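Local structure of ralf, proline/betaine transporter (Legionella pneumophila, 4D7Q) at residues 146-151 and 188-193. The protein probably acts as a guanine-nucleotide exchange factor, here as an engineered fusion of the Legionella RalF Sec7 domain with the Rickettsia RalF capping domain. The protein carries 2 engineered substitutions. Numbering follows the deposited sequence.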
loop_
_atom_site.group_PDB
_atom_site.type_symbol
_atom_site.label_atom_id
_atom_site.label_comp_id
_atom_site.label_asym_id
_atom_site.label_seq_id
_atom_site.Cartn_x
_atom_site.Cartn_y
_atom_site.Cartn_z
ATOM N N ILE A 146 -1.889 3.595 -14.843
ATOM C CA ILE A 146 -0.650 3.685 -14.077
ATOM C C ILE A 146 0.478 2.903 -14.785
ATOM O O ILE A 146 1.589 3.422 -14.958
ATOM C CB ILE A 146 -0.856 3.143 -12.637
ATOM C CG1 ILE A 146 -1.824 4.033 -11.807
ATOM C CG2 ILE A 146 0.519 3.018 -11.926
ATOM C CD1 ILE A 146 -2.358 3.296 -10.444
ATOM N N MET A 147 0.191 1.634 -15.134
ATOM C CA MET A 147 1.164 0.741 -15.748
ATOM C C MET A 147 1.606 1.266 -17.102
ATOM O O MET A 147 2.814 1.317 -17.355
ATOM C CB MET A 147 0.626 -0.693 -15.865
ATOM C CG MET A 147 1.595 -1.614 -16.619
ATOM S SD MET A 147 0.933 -3.254 -16.915
ATOM C CE MET A 147 -0.209 -2.940 -18.173
ATOM N N LEU A 148 0.631 1.630 -17.978
ATOM C CA LEU A 148 0.934 2.179 -19.304
ATOM C C LEU A 148 1.720 3.485 -19.209
ATOM O O LEU A 148 2.732 3.649 -19.909
ATOM C CB LEU A 148 -0.324 2.347 -20.151
ATOM C CG LEU A 148 -0.127 2.842 -21.620
ATOM C CD1 LEU A 148 0.693 1.833 -22.472
ATOM C CD2 LEU A 148 -1.489 3.120 -22.292
ATOM N N ASN A 149 1.273 4.409 -18.354
ATOM C CA ASN A 149 1.983 5.686 -18.184
ATOM C C ASN A 149 3.435 5.483 -17.776
ATOM O O ASN A 149 4.311 6.092 -18.371
ATOM C CB ASN A 149 1.254 6.624 -17.228
ATOM C CG ASN A 149 1.948 7.951 -17.093
ATOM O OD1 ASN A 149 2.813 8.099 -16.255
ATOM N ND2 ASN A 149 1.645 8.917 -17.958
ATOM N N THR A 150 3.694 4.584 -16.820
ATOM C CA THR A 150 5.038 4.282 -16.357
ATOM C C THR A 150 5.931 3.806 -17.523
ATOM O O THR A 150 7.063 4.272 -17.670
ATOM C CB THR A 150 5.003 3.265 -15.191
ATOM O OG1 THR A 150 4.047 3.665 -14.213
ATOM C CG2 THR A 150 6.346 3.120 -14.510
ATOM N N ASP A 151 5.430 2.864 -18.326
ATOM C CA ASP A 151 6.207 2.326 -19.445
ATOM C C ASP A 151 6.403 3.286 -20.596
ATOM O O ASP A 151 7.516 3.358 -21.118
ATOM C CB ASP A 151 5.610 0.995 -19.930
ATOM C CG ASP A 151 5.992 -0.182 -19.053
ATOM O OD1 ASP A 151 6.706 0.031 -18.038
ATOM O OD2 ASP A 151 5.620 -1.318 -19.399
ATOM N N GLU A 188 -8.647 9.428 -26.210
ATOM C CA GLU A 188 -8.377 10.553 -25.339
ATOM C C GLU A 188 -7.597 10.131 -24.088
ATOM O O GLU A 188 -6.670 10.782 -23.694
ATOM C CB GLU A 188 -9.669 11.272 -24.972
ATOM C CG GLU A 188 -10.286 12.026 -26.135
ATOM C CD GLU A 188 -11.754 12.422 -25.961
ATOM O OE1 GLU A 188 -12.429 12.000 -24.990
ATOM O OE2 GLU A 188 -12.248 13.167 -26.837
ATOM N N LEU A 189 -8.001 9.026 -23.497
ATOM C CA LEU A 189 -7.282 8.412 -22.416
ATOM C C LEU A 189 -5.819 8.170 -22.775
ATOM O O LEU A 189 -4.955 8.613 -22.094
ATOM C CB LEU A 189 -7.951 7.124 -21.990
ATOM C CG LEU A 189 -7.371 6.543 -20.711
ATOM C CD1 LEU A 189 -8.317 6.591 -19.536
ATOM C CD2 LEU A 189 -6.909 5.144 -20.950
ATOM N N TYR A 190 -5.594 7.493 -23.886
ATOM C CA TYR A 190 -4.269 7.273 -24.409
ATOM C C TYR A 190 -3.450 8.552 -24.671
ATOM O O TYR A 190 -2.333 8.623 -24.282
ATOM C CB TYR A 190 -4.326 6.405 -25.649
ATOM C CG TYR A 190 -2.997 5.869 -26.079
ATOM C CD1 TYR A 190 -2.138 6.618 -26.848
ATOM C CD2 TYR A 190 -2.613 4.609 -25.727
ATOM C CE1 TYR A 190 -0.921 6.129 -27.228
ATOM C CE2 TYR A 190 -1.401 4.104 -26.107
ATOM C CZ TYR A 190 -0.560 4.873 -26.859
ATOM O OH TYR A 190 0.623 4.379 -27.242
ATOM N N SER A 191 -4.060 9.531 -25.322
ATOM C CA SER A 191 -3.441 10.828 -25.602
ATOM C C SER A 191 -2.943 11.510 -24.317
ATOM O O SER A 191 -1.829 12.015 -24.293
ATOM C CB SER A 191 -4.429 11.739 -26.336
ATOM O OG SER A 191 -3.817 12.991 -26.600
ATOM N N GLU A 192 -3.747 11.479 -23.238
ATOM C CA GLU A 192 -3.386 12.092 -21.952
ATOM C C GLU A 192 -2.318 11.303 -21.217
ATOM O O GLU A 192 -1.462 11.904 -20.566
ATOM C CB GLU A 192 -4.610 12.234 -21.069
ATOM C CG GLU A 192 -5.644 13.195 -21.611
ATOM C CD GLU A 192 -6.804 13.334 -20.656
ATOM O OE1 GLU A 192 -6.572 13.768 -19.509
ATOM O OE2 GLU A 192 -7.928 12.939 -21.026
ATOM N N ILE A 193 -2.352 9.969 -21.319
ATOM C CA ILE A 193 -1.316 9.100 -20.723
ATOM C C ILE A 193 0.046 9.423 -21.399
ATOM O O ILE A 193 1.061 9.633 -20.719
ATOM C CB ILE A 193 -1.711 7.594 -20.884
ATOM C CG1 ILE A 193 -2.832 7.214 -19.896
ATOM C CG2 ILE A 193 -0.516 6.679 -20.718
ATOM C CD1 ILE A 193 -3.471 5.777 -20.159
#
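Leu148 reaches across to Tyr190 and Ile193 with its CD2 methyl. Its CB points toward helix 183-195, and CG lies anti to the backbone N (chi1 -176°), which extends CG and its methyls so that CD2 can meet both residues. Leu148 CD2 sits 3.9 Å from Tyr190 CD2, meeting the ring obliquely at its CD2-CE2 bond. Leu148 CD2 also lies 3.9 Å from Ile193 CD1. The leucine crosses both of these side chains at about a right angle. Met163 touches Leu148 from outside the pair, and its carbonyl O accepts a hydrogen bond from Tyr190 OH, which fixes the far end of the ring.

Both helices belong to the Sec7 domain of Legionella RalF, an all-helical fold, so this packing lies within one part of the chimera. The two segments run at 43° to each other, with their axes 10.3 Å apart at the closest point.

Asn149 comes next, and its CA is 5.4 Å from that of Ile193. The CG2 methyl of Ile193 presses against the backbone here, 3.7 Å from Asn149 CA. The amide of Asn149 extends past this methyl. Asn149 ND2 makes a weak, bent hydrogen bond to Ile193 O, 2.9 Å long with an angle of 122° at the hydrogen. Stronger polar partners lie just beyond helix 183-195: OD1 accepts from Phe198 N, and ND2 also donates to Lys196 O. His153 NE2 also hydrogen-bonds to Ile193 O.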